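Spermidine synthase (Corynebacterium glutamicum ATCC 13032, PDB 3GJY) is probably a polyamine-biosynthesis aminopropyltransferase, making spermidine from putrescine, built on the fold of the S-adenosylmethionine-dependent methyltransferases. Local coordinates at residues F177-H187 with E212-F220; S40-I48 with S55-P63. One frame throughout, in Å; residues are numbered along the deposited sequence. Where two conformers were deposited one is given.

Contact 1 of 2, residues F177-H187 with E212-F220; sequences FTTVEFFEHCH and ELAGMMEVF
Met216, whose side chain lies against the Phe183 ring, offers a backbone O that two amides grip: Phe220 N at 2.8 Å and Val219 N at 3.0 Å. The helices that meet here, 180-187 and 212-219, belong to the Rossmann-like methyltransferase fold; these segments cross at -45° with their axes 8.7 Å apart, joined by knobs-into-holes packing without a hydrogen bond between them. Phe183 is one knob, set among Glu212, Gly215, Met216 and Val219. CG anti to its own carbonyl carbon (chi1 -59°) directs the ring at the other helix, where Met216 CG sits over the centre of one face, 3.6 Å from the ring centroid in a CH-pi contact; Thr179 O lies above the other, toward the rim. Met216 SE is farther off and oblique, a looser Met-aromatic contact. Gly215 meets the ring with backbone alone. Glu212 OE1 approaches the ring edge in its plane, 3.8 Å from Phe183 CZ, while its charge is answered by a salt bridge to Arg165. Val219 is the return knob, among Val180, Phe183, Glu184 and His187. Its two methyls divide the work, CG1 pressing on His187 CB at 3.5 Å and CG2 reaching Glu184 CD at 3.8 Å, where the bent glutamate chain brings its carboxylate back toward the valine. His187 NE2 is bonded to Asp246. Next to NE2, His187 CD2 touches Phe220 CE1 at 3.7 Å, the ring planes inclined at 59°.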
loop_
_atom_site.group_PDB
_atom_site.type_symbol
_atom_site.label_atom_id
_atom_site.label_comp_id
_atom_site.label_asym_id
_atom_site.label_seq_id
_atom_site.Cartn_x
_atom_site.Cartn_y
_atom_site.Cartn_z
ATOM N N PHE A 177 3.458 -0.977 -12.830
ATOM C CA PHE A 177 2.812 -0.325 -11.705
ATOM C C PHE A 177 3.449 1.017 -11.384
ATOM O O PHE A 177 3.096 1.627 -10.372
ATOM C CB PHE A 177 2.884 -1.229 -10.472
ATOM C CG PHE A 177 1.996 -2.412 -10.565
ATOM C CD1 PHE A 177 0.626 -2.280 -10.462
ATOM C CD2 PHE A 177 2.541 -3.684 -10.803
ATOM C CE1 PHE A 177 -0.205 -3.412 -10.550
ATOM C CE2 PHE A 177 1.705 -4.804 -10.899
ATOM C CZ PHE A 177 0.341 -4.662 -10.771
ATOM N N THR A 178 4.368 1.492 -12.228
ATOM C CA THR A 178 5.122 2.708 -11.902
ATOM C C THR A 178 5.043 3.812 -12.948
ATOM O O THR A 178 5.758 4.814 -12.843
ATOM C CB THR A 178 6.612 2.394 -11.637
ATOM O OG1 THR A 178 7.247 2.090 -12.875
ATOM C CG2 THR A 178 6.742 1.229 -10.660
ATOM N N THR A 179 4.191 3.621 -13.947
ATOM C CA THR A 179 4.182 4.506 -15.101
ATOM C C THR A 179 3.076 5.539 -15.015
ATOM O O THR A 179 2.055 5.375 -14.312
ATOM C CB THR A 179 3.951 3.723 -16.404
ATOM O OG1 THR A 179 2.687 3.047 -16.304
ATOM C CG2 THR A 179 5.045 2.721 -16.627
ATOM N N VAL A 180 3.254 6.588 -15.811
ATOM C CA VAL A 180 2.242 7.637 -15.940
ATOM C C VAL A 180 0.898 7.026 -16.351
ATOM O O VAL A 180 -0.150 7.392 -15.810
ATOM C CB VAL A 180 2.710 8.674 -16.958
ATOM C CG1 VAL A 180 1.528 9.596 -17.391
ATOM C CG2 VAL A 180 3.920 9.483 -16.389
ATOM N N GLU A 181 0.929 6.046 -17.248
ATOM C CA GLU A 181 -0.323 5.434 -17.696
ATOM C C GLU A 181 -1.038 4.729 -16.545
ATOM O O GLU A 181 -2.258 4.849 -16.406
ATOM C CB GLU A 181 -0.062 4.445 -18.852
ATOM C CG GLU A 181 0.347 5.130 -20.181
ATOM C CD GLU A 181 1.801 5.551 -20.208
ATOM O OE1 GLU A 181 2.609 5.108 -19.351
ATOM O OE2 GLU A 181 2.141 6.348 -21.125
ATOM N N PHE A 182 -0.279 4.025 -15.701
ATOM C CA PHE A 182 -0.875 3.401 -14.519
ATOM C C PHE A 182 -1.484 4.445 -13.594
ATOM O O PHE A 182 -2.625 4.285 -13.178
ATOM C CB PHE A 182 0.157 2.564 -13.768
ATOM C CG PHE A 182 -0.335 2.051 -12.442
ATOM C CD1 PHE A 182 -1.322 1.063 -12.371
ATOM C CD2 PHE A 182 0.188 2.567 -11.254
ATOM C CE1 PHE A 182 -1.762 0.600 -11.118
ATOM C CE2 PHE A 182 -0.240 2.101 -10.029
ATOM C CZ PHE A 182 -1.215 1.139 -9.951
ATOM N N PHE A 183 -0.749 5.521 -13.342
ATOM C CA PHE A 183 -1.249 6.576 -12.450
ATOM C C PHE A 183 -2.496 7.242 -13.031
ATOM O O PHE A 183 -3.419 7.572 -12.290
ATOM C CB PHE A 183 -0.176 7.626 -12.131
ATOM C CG PHE A 183 1.045 7.030 -11.470
ATOM C CD1 PHE A 183 0.920 6.098 -10.433
ATOM C CD2 PHE A 183 2.327 7.386 -11.912
ATOM C CE1 PHE A 183 2.070 5.528 -9.858
ATOM C CE2 PHE A 183 3.464 6.841 -11.338
ATOM C CZ PHE A 183 3.335 5.903 -10.328
ATOM N N GLU A 184 -2.548 7.376 -14.369
ATOM C CA GLU A 184 -3.729 7.962 -15.017
ATOM C C GLU A 184 -4.960 7.075 -14.827
ATOM O O GLU A 184 -6.081 7.598 -14.619
ATOM C CB GLU A 184 -3.522 8.197 -16.534
ATOM C CG GLU A 184 -2.546 9.356 -16.864
ATOM C CD GLU A 184 -3.144 10.791 -16.737
ATOM O OE1 GLU A 184 -4.225 10.999 -16.120
ATOM O OE2 GLU A 184 -2.481 11.732 -17.250
ATOM N N HIS A 185 -4.782 5.750 -14.907
ATOM C CA HIS A 185 -5.898 4.853 -14.630
ATOM C C HIS A 185 -6.391 5.008 -13.185
ATOM O O HIS A 185 -7.599 5.069 -12.936
ATOM C CB HIS A 185 -5.524 3.415 -14.929
ATOM C CG HIS A 185 -5.427 3.123 -16.388
ATOM N ND1 HIS A 185 -4.313 2.584 -17.004
ATOM C CD2 HIS A 185 -6.316 3.378 -17.372
ATOM C CE1 HIS A 185 -4.571 2.445 -18.304
ATOM N NE2 HIS A 185 -5.771 2.927 -18.541
ATOM N N CYS A 186 -5.443 5.067 -12.255
ATOM C CA CYS A 186 -5.783 5.281 -10.835
ATOM C C CYS A 186 -6.510 6.591 -10.621
ATOM O O CYS A 186 -7.515 6.627 -9.921
ATOM C CB CYS A 186 -4.521 5.206 -9.962
ATOM S SG CYS A 186 -3.819 3.563 -9.856
ATOM N N HIS A 187 -6.038 7.651 -11.281
ATOM C CA HIS A 187 -6.689 8.952 -11.148
ATOM C C HIS A 187 -8.141 8.939 -11.655
ATOM O O HIS A 187 -9.053 9.440 -10.997
ATOM C CB HIS A 187 -5.850 10.029 -11.832
ATOM C CG HIS A 187 -6.367 11.406 -11.607
ATOM N ND1 HIS A 187 -7.390 11.957 -12.340
ATOM C CD2 HIS A 187 -6.022 12.325 -10.679
ATOM C CE1 HIS A 187 -7.653 13.165 -11.875
ATOM N NE2 HIS A 187 -6.837 13.416 -10.870
ATOM N N GLU A 212 8.936 7.220 -9.712
ATOM C CA GLU A 212 7.492 7.023 -9.437
ATOM C C GLU A 212 6.887 8.369 -9.106
ATOM O O GLU A 212 5.807 8.712 -9.619
ATOM C CB GLU A 212 7.253 6.048 -8.275
ATOM C CG GLU A 212 7.635 4.630 -8.602
ATOM C CD GLU A 212 6.785 3.643 -7.885
ATOM O OE1 GLU A 212 5.565 3.830 -7.991
ATOM O OE2 GLU A 212 7.319 2.660 -7.333
ATOM N N LEU A 213 7.541 9.102 -8.205
ATOM C CA LEU A 213 7.059 10.438 -7.866
ATOM C C LEU A 213 6.941 11.380 -9.077
ATOM O O LEU A 213 5.956 12.136 -9.191
ATOM C CB LEU A 213 7.916 11.109 -6.766
ATOM C CG LEU A 213 7.723 10.413 -5.410
ATOM C CD1 LEU A 213 8.935 10.732 -4.502
ATOM C CD2 LEU A 213 6.431 10.876 -4.760
ATOM N N ALA A 214 7.957 11.381 -9.949
ATOM C CA ALA A 214 7.886 12.184 -11.171
ATOM C C ALA A 214 6.620 11.870 -11.996
ATOM O O ALA A 214 5.916 12.772 -12.453
ATOM C CB ALA A 214 9.176 12.010 -12.026
ATOM N N GLY A 215 6.263 10.587 -12.103
ATOM C CA GLY A 215 5.075 10.219 -12.863
ATOM C C GLY A 215 3.809 10.642 -12.133
ATOM O O GLY A 215 2.882 11.148 -12.743
HETATM N N MSE A 216 3.802 10.435 -10.819
HETATM C CA MSE A 216 2.653 10.855 -9.996
HETATM C C MSE A 216 2.404 12.368 -10.124
HETATM O O MSE A 216 1.246 12.813 -10.156
HETATM C CB MSE A 216 2.858 10.471 -8.530
HETATM C CG MSE A 216 2.821 8.930 -8.370
HETATM SE SE MSE A 216 3.561 8.398 -6.652
HETATM C CE MSE A 216 2.142 9.162 -5.582
HETATM N N MSE A 217 3.486 13.153 -10.213
HETATM C CA MSE A 217 3.335 14.613 -10.297
HETATM C C MSE A 217 2.740 15.106 -11.621
HETATM O O MSE A 217 2.238 16.231 -11.681
HETATM C CB MSE A 217 4.659 15.316 -9.980
HETATM C CG MSE A 217 5.003 15.254 -8.510
HETATM SE SE MSE A 217 6.669 16.161 -8.129
HETATM C CE MSE A 217 7.761 14.702 -8.171
ATOM N N GLU A 218 2.796 14.279 -12.666
ATOM C CA GLU A 218 2.120 14.625 -13.926
ATOM C C GLU A 218 0.613 14.402 -13.857
ATOM O O GLU A 218 -0.147 14.875 -14.706
ATOM C CB GLU A 218 2.640 13.737 -15.068
ATOM C CG GLU A 218 4.002 13.957 -15.530
ATOM C CD GLU A 218 4.238 13.239 -16.863
ATOM O OE1 GLU A 218 3.278 13.005 -17.650
ATOM O OE2 GLU A 218 5.390 12.899 -17.094
ATOM N N VAL A 219 0.177 13.586 -12.898
ATOM C CA VAL A 219 -1.190 13.102 -12.844
ATOM C C VAL A 219 -2.002 13.723 -11.687
ATOM O O VAL A 219 -3.191 14.074 -11.869
ATOM C CB VAL A 219 -1.178 11.577 -12.730
ATOM C CG1 VAL A 219 -2.589 11.033 -12.572
ATOM C CG2 VAL A 219 -0.543 10.984 -13.980
ATOM N N PHE A 220 -1.388 13.797 -10.501
ATOM C CA PHE A 220 -2.016 14.342 -9.283
ATOM C C PHE A 220 -1.495 15.745 -9.043
ATOM O O PHE A 220 -0.308 16.003 -9.210
ATOM C CB PHE A 220 -1.676 13.466 -8.067
ATOM C CG PHE A 220 -2.255 12.062 -8.156
ATOM C CD1 PHE A 220 -3.592 11.841 -7.901
ATOM C CD2 PHE A 220 -1.478 11.002 -8.639
ATOM C CE1 PHE A 220 -4.149 10.557 -8.008
ATOM C CE2 PHE A 220 -2.018 9.701 -8.741
ATOM C CZ PHE A 220 -3.376 9.493 -8.459
#

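Contact 2 of 2, residues S40-I48 with S55-P63; sequences SYTTDGWLI and SSHIVLGQP
A beta hairpin pairs 45-48 with 55-59, two antiparallel strands whose directions differ by 165°. Trp46 and Ile58 form a hydrogen-bonded pair: Trp46 N gives to Ile58 O at 2.8 Å, and Ile58 N returns a bond to Trp46 O at 3.0 Å. Toward the connecting loop the pairing takes in a classic beta bulge, in which Ser55 and Ser56 both face Ile48. Ile48 O takes Ser55 N at 2.7 Å and Ser56 N at 3.0 Å, both donors in its carbonyl plane, while Ile48 N gives an almost straight bond (176°) to Ser56 O. The two strands are one side of the four-stranded antiparallel sheet at the start of the chain, consistent with the small N-terminal beta domain of spermidine synthases; strand 33-38 flanks 45-50 on its other side, and helix 102-110 meets Ile58. Side chains alternate across the sheet. On the face of Trp46, Ile48 and Ile58, the Ile58 CG1 branch points between its own backbone N and carbonyl carbon (chi1 60°), a position from which it touches Trp46 CB at 4.0 Å; Trp46 CD1 also leans obliquely on Leu60 CG. The opposite face carries His57, whose ring is overhung toward its rim by Trp46 O, 3.2 Å from His57 CD2, and whose NE2 is bonded to Asp39. Beyond the strands, a type II turn at Thr42-Gly45 leads in from strand 33-38, and another at Val59-Gln62 ends the pairing. Between them Leu60 N still bonds to Asp44 O at 2.9 Å, and the side chains of Asp44 and Leu60 cross at about a right angle, CB to CB.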
loop_
_atom_site.group_PDB
_atom_site.type_symbol
_atom_site.label_atom_id
_atom_site.label_comp_id
_atom_site.label_asym_id
_atom_site.label_seq_id
_atom_site.Cartn_x
_atom_site.Cartn_y
_atom_site.Cartn_z
ATOM N N SER A 40 6.359 -17.404 18.927
ATOM C CA SER A 40 6.683 -18.099 20.194
ATOM C C SER A 40 6.090 -17.397 21.412
ATOM O O SER A 40 5.679 -18.034 22.377
ATOM C CB SER A 40 8.190 -18.264 20.338
ATOM O OG SER A 40 8.608 -19.228 19.395
ATOM N N TYR A 41 6.039 -16.071 21.333
ATOM C CA TYR A 41 5.663 -15.266 22.508
ATOM C C TYR A 41 4.262 -14.662 22.505
ATOM O O TYR A 41 3.743 -14.323 23.550
ATOM C CB TYR A 41 6.691 -14.160 22.694
ATOM C CG TYR A 41 8.050 -14.630 23.157
ATOM C CD1 TYR A 41 8.200 -15.210 24.414
ATOM C CD2 TYR A 41 9.181 -14.465 22.349
ATOM C CE1 TYR A 41 9.482 -15.592 24.887
ATOM C CE2 TYR A 41 10.450 -14.832 22.794
ATOM C CZ TYR A 41 10.592 -15.416 24.064
ATOM O OH TYR A 41 11.856 -15.782 24.516
ATOM N N THR A 42 3.651 -14.504 21.334
ATOM C CA THR A 42 2.335 -13.875 21.224
ATOM C C THR A 42 1.290 -14.928 21.009
ATOM O O THR A 42 1.367 -15.689 20.035
ATOM C CB THR A 42 2.306 -12.917 20.037
ATOM O OG1 THR A 42 3.335 -11.944 20.202
ATOM C CG2 THR A 42 0.964 -12.209 19.896
ATOM N N THR A 43 0.305 -14.969 21.907
ATOM C CA THR A 43 -0.858 -15.847 21.727
ATOM C C THR A 43 -1.544 -15.467 20.418
ATOM O O THR A 43 -1.859 -14.295 20.192
ATOM C CB THR A 43 -1.837 -15.729 22.934
ATOM O OG1 THR A 43 -1.120 -16.067 24.142
ATOM C CG2 THR A 43 -3.011 -16.644 22.784
ATOM N N ASP A 44 -1.738 -16.467 19.562
ATOM C CA ASP A 44 -2.444 -16.250 18.289
ATOM C C ASP A 44 -1.738 -15.256 17.340
ATOM O O ASP A 44 -2.385 -14.646 16.479
ATOM C CB ASP A 44 -3.912 -15.837 18.517
ATOM C CG ASP A 44 -4.754 -16.939 19.151
ATOM O OD1 ASP A 44 -4.508 -18.128 18.859
ATOM O OD2 ASP A 44 -5.666 -16.600 19.941
ATOM N N GLY A 45 -0.429 -15.104 17.481
ATOM C CA GLY A 45 0.365 -14.319 16.550
ATOM C C GLY A 45 0.920 -15.190 15.430
ATOM O O GLY A 45 1.398 -16.304 15.680
ATOM N N TRP A 46 0.867 -14.667 14.199
ATOM C CA TRP A 46 1.238 -15.428 13.016
ATOM C C TRP A 46 2.031 -14.585 12.039
ATOM O O TRP A 46 1.640 -13.442 11.730
ATOM C CB TRP A 46 -0.022 -15.929 12.291
ATOM C CG TRP A 46 -0.653 -17.022 13.065
ATOM C CD1 TRP A 46 -1.630 -16.901 14.033
ATOM C CD2 TRP A 46 -0.287 -18.397 13.020
ATOM N NE1 TRP A 46 -1.911 -18.158 14.568
ATOM C CE2 TRP A 46 -1.105 -19.084 13.957
ATOM C CE3 TRP A 46 0.627 -19.133 12.244
ATOM C CZ2 TRP A 46 -1.032 -20.487 14.142
ATOM C CZ3 TRP A 46 0.702 -20.525 12.424
ATOM C CH2 TRP A 46 -0.129 -21.177 13.373
ATOM N N LEU A 47 3.153 -15.142 11.589
ATOM C CA LEU A 47 3.964 -14.541 10.538
ATOM C C LEU A 47 3.678 -15.266 9.232
ATOM O O LEU A 47 3.688 -16.506 9.208
ATOM C CB LEU A 47 5.471 -14.626 10.871
ATOM C CG LEU A 47 6.383 -13.905 9.863
ATOM C CD1 LEU A 47 6.244 -12.367 9.821
ATOM C CD2 LEU A 47 7.866 -14.269 10.060
ATOM N N ILE A 48 3.392 -14.495 8.176
ATOM C CA ILE A 48 3.114 -15.045 6.859
ATOM C C ILE A 48 4.253 -14.602 5.959
ATOM O O ILE A 48 4.497 -13.399 5.842
ATOM C CB ILE A 48 1.773 -14.511 6.305
ATOM C CG1 ILE A 48 0.621 -14.933 7.236
ATOM C CG2 ILE A 48 1.532 -15.021 4.861
ATOM C CD1 ILE A 48 -0.256 -13.863 7.722
ATOM N N SER A 55 6.001 -11.295 4.974
ATOM C CA SER A 55 5.102 -10.459 4.187
ATOM C C SER A 55 3.940 -9.869 4.968
ATOM O O SER A 55 3.467 -8.809 4.627
ATOM C CB SER A 55 4.614 -11.200 2.958
ATOM O OG SER A 55 5.724 -11.348 2.088
ATOM N N SER A 56 3.440 -10.577 5.959
ATOM C CA SER A 56 2.500 -9.954 6.884
ATOM C C SER A 56 2.619 -10.579 8.278
ATOM O O SER A 56 3.234 -11.642 8.443
ATOM C CB SER A 56 1.052 -10.044 6.386
ATOM O OG SER A 56 0.270 -9.203 7.208
ATOM N N HIS A 57 2.066 -9.898 9.278
ATOM C CA HIS A 57 1.978 -10.438 10.619
ATOM C C HIS A 57 0.640 -10.056 11.189
ATOM O O HIS A 57 0.225 -8.903 11.031
ATOM C CB HIS A 57 3.129 -9.927 11.493
ATOM C CG HIS A 57 3.089 -10.493 12.863
ATOM N ND1 HIS A 57 2.269 -9.975 13.846
ATOM C CD2 HIS A 57 3.697 -11.574 13.403
ATOM C CE1 HIS A 57 2.372 -10.722 14.928
ATOM N NE2 HIS A 57 3.248 -11.677 14.692
ATOM N N ILE A 58 -0.047 -11.022 11.805
ATOM C CA ILE A 58 -1.367 -10.763 12.388
ATOM C C ILE A 58 -1.445 -11.345 13.793
ATOM O O ILE A 58 -0.712 -12.296 14.135
ATOM C CB ILE A 58 -2.505 -11.336 11.545
ATOM C CG1 ILE A 58 -2.384 -12.859 11.379
ATOM C CG2 ILE A 58 -2.523 -10.646 10.170
ATOM C CD1 ILE A 58 -3.536 -13.498 10.563
ATOM N N VAL A 59 -2.308 -10.751 14.606
ATOM C CA VAL A 59 -2.705 -11.368 15.867
ATOM C C VAL A 59 -4.203 -11.593 15.732
ATOM O O VAL A 59 -4.977 -10.641 15.521
ATOM C CB VAL A 59 -2.395 -10.448 17.053
ATOM C CG1 VAL A 59 -2.921 -11.102 18.344
ATOM C CG2 VAL A 59 -0.875 -10.136 17.157
ATOM N N LEU A 60 -4.622 -12.846 15.844
ATOM C CA LEU A 60 -6.048 -13.157 15.654
ATOM C C LEU A 60 -6.886 -12.392 16.691
ATOM O O LEU A 60 -6.514 -12.277 17.878
ATOM C CB LEU A 60 -6.290 -14.668 15.801
ATOM C CG LEU A 60 -5.409 -15.576 14.936
ATOM C CD1 LEU A 60 -5.782 -17.059 15.183
ATOM C CD2 LEU A 60 -5.563 -15.253 13.419
ATOM N N GLY A 61 -7.997 -11.831 16.239
ATOM C CA GLY A 61 -8.892 -11.084 17.113
ATOM C C GLY A 61 -8.474 -9.643 17.366
ATOM O O GLY A 61 -9.217 -8.900 18.031
ATOM N N GLN A 62 -7.321 -9.237 16.807
ATOM C CA GLN A 62 -6.803 -7.876 17.013
ATOM C C GLN A 62 -6.428 -7.257 15.674
ATOM O O GLN A 62 -5.234 -7.133 15.318
ATOM C CB GLN A 62 -5.606 -7.856 17.962
ATOM C CG GLN A 62 -5.932 -8.248 19.380
ATOM C CD GLN A 62 -4.700 -8.339 20.246
ATOM O OE1 GLN A 62 -3.754 -7.560 20.098
ATOM N NE2 GLN A 62 -4.702 -9.299 21.154
ATOM N N PRO A 63 -7.459 -6.849 14.916
ATOM C CA PRO A 63 -7.210 -6.407 13.537
ATOM C C PRO A 63 -6.445 -5.080 13.415
ATOM O O PRO A 63 -5.999 -4.742 12.314
ATOM C CB PRO A 63 -8.632 -6.312 12.936
ATOM C CG PRO A 63 -9.489 -5.999 14.152
ATOM C CD PRO A 63 -8.890 -6.755 15.295
#

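In the fold
Contact 2 closes before contact 1 opens, so the two follow in series along the chain, on opposite sides of its centre. Their centres are 34 Å apart and their nearest atoms about 15 Å, with no touch. They share no sheet: contact 2 lies within the four-stranded antiparallel sheet near the N-terminus, whereas contact 1 joins helices 180-189 and 207-219, whose residues pack on strand 194-202 of the mixed eight-stranded sheet. Helix 102-110, which follows strand 92-96 of that larger sheet, meets the hairpin of contact 2. The pair thus samples two separate parts of the protein, the N-terminal sheet, probably the small beta domain of spermidine synthases, and helices packed on the methyltransferase-like core.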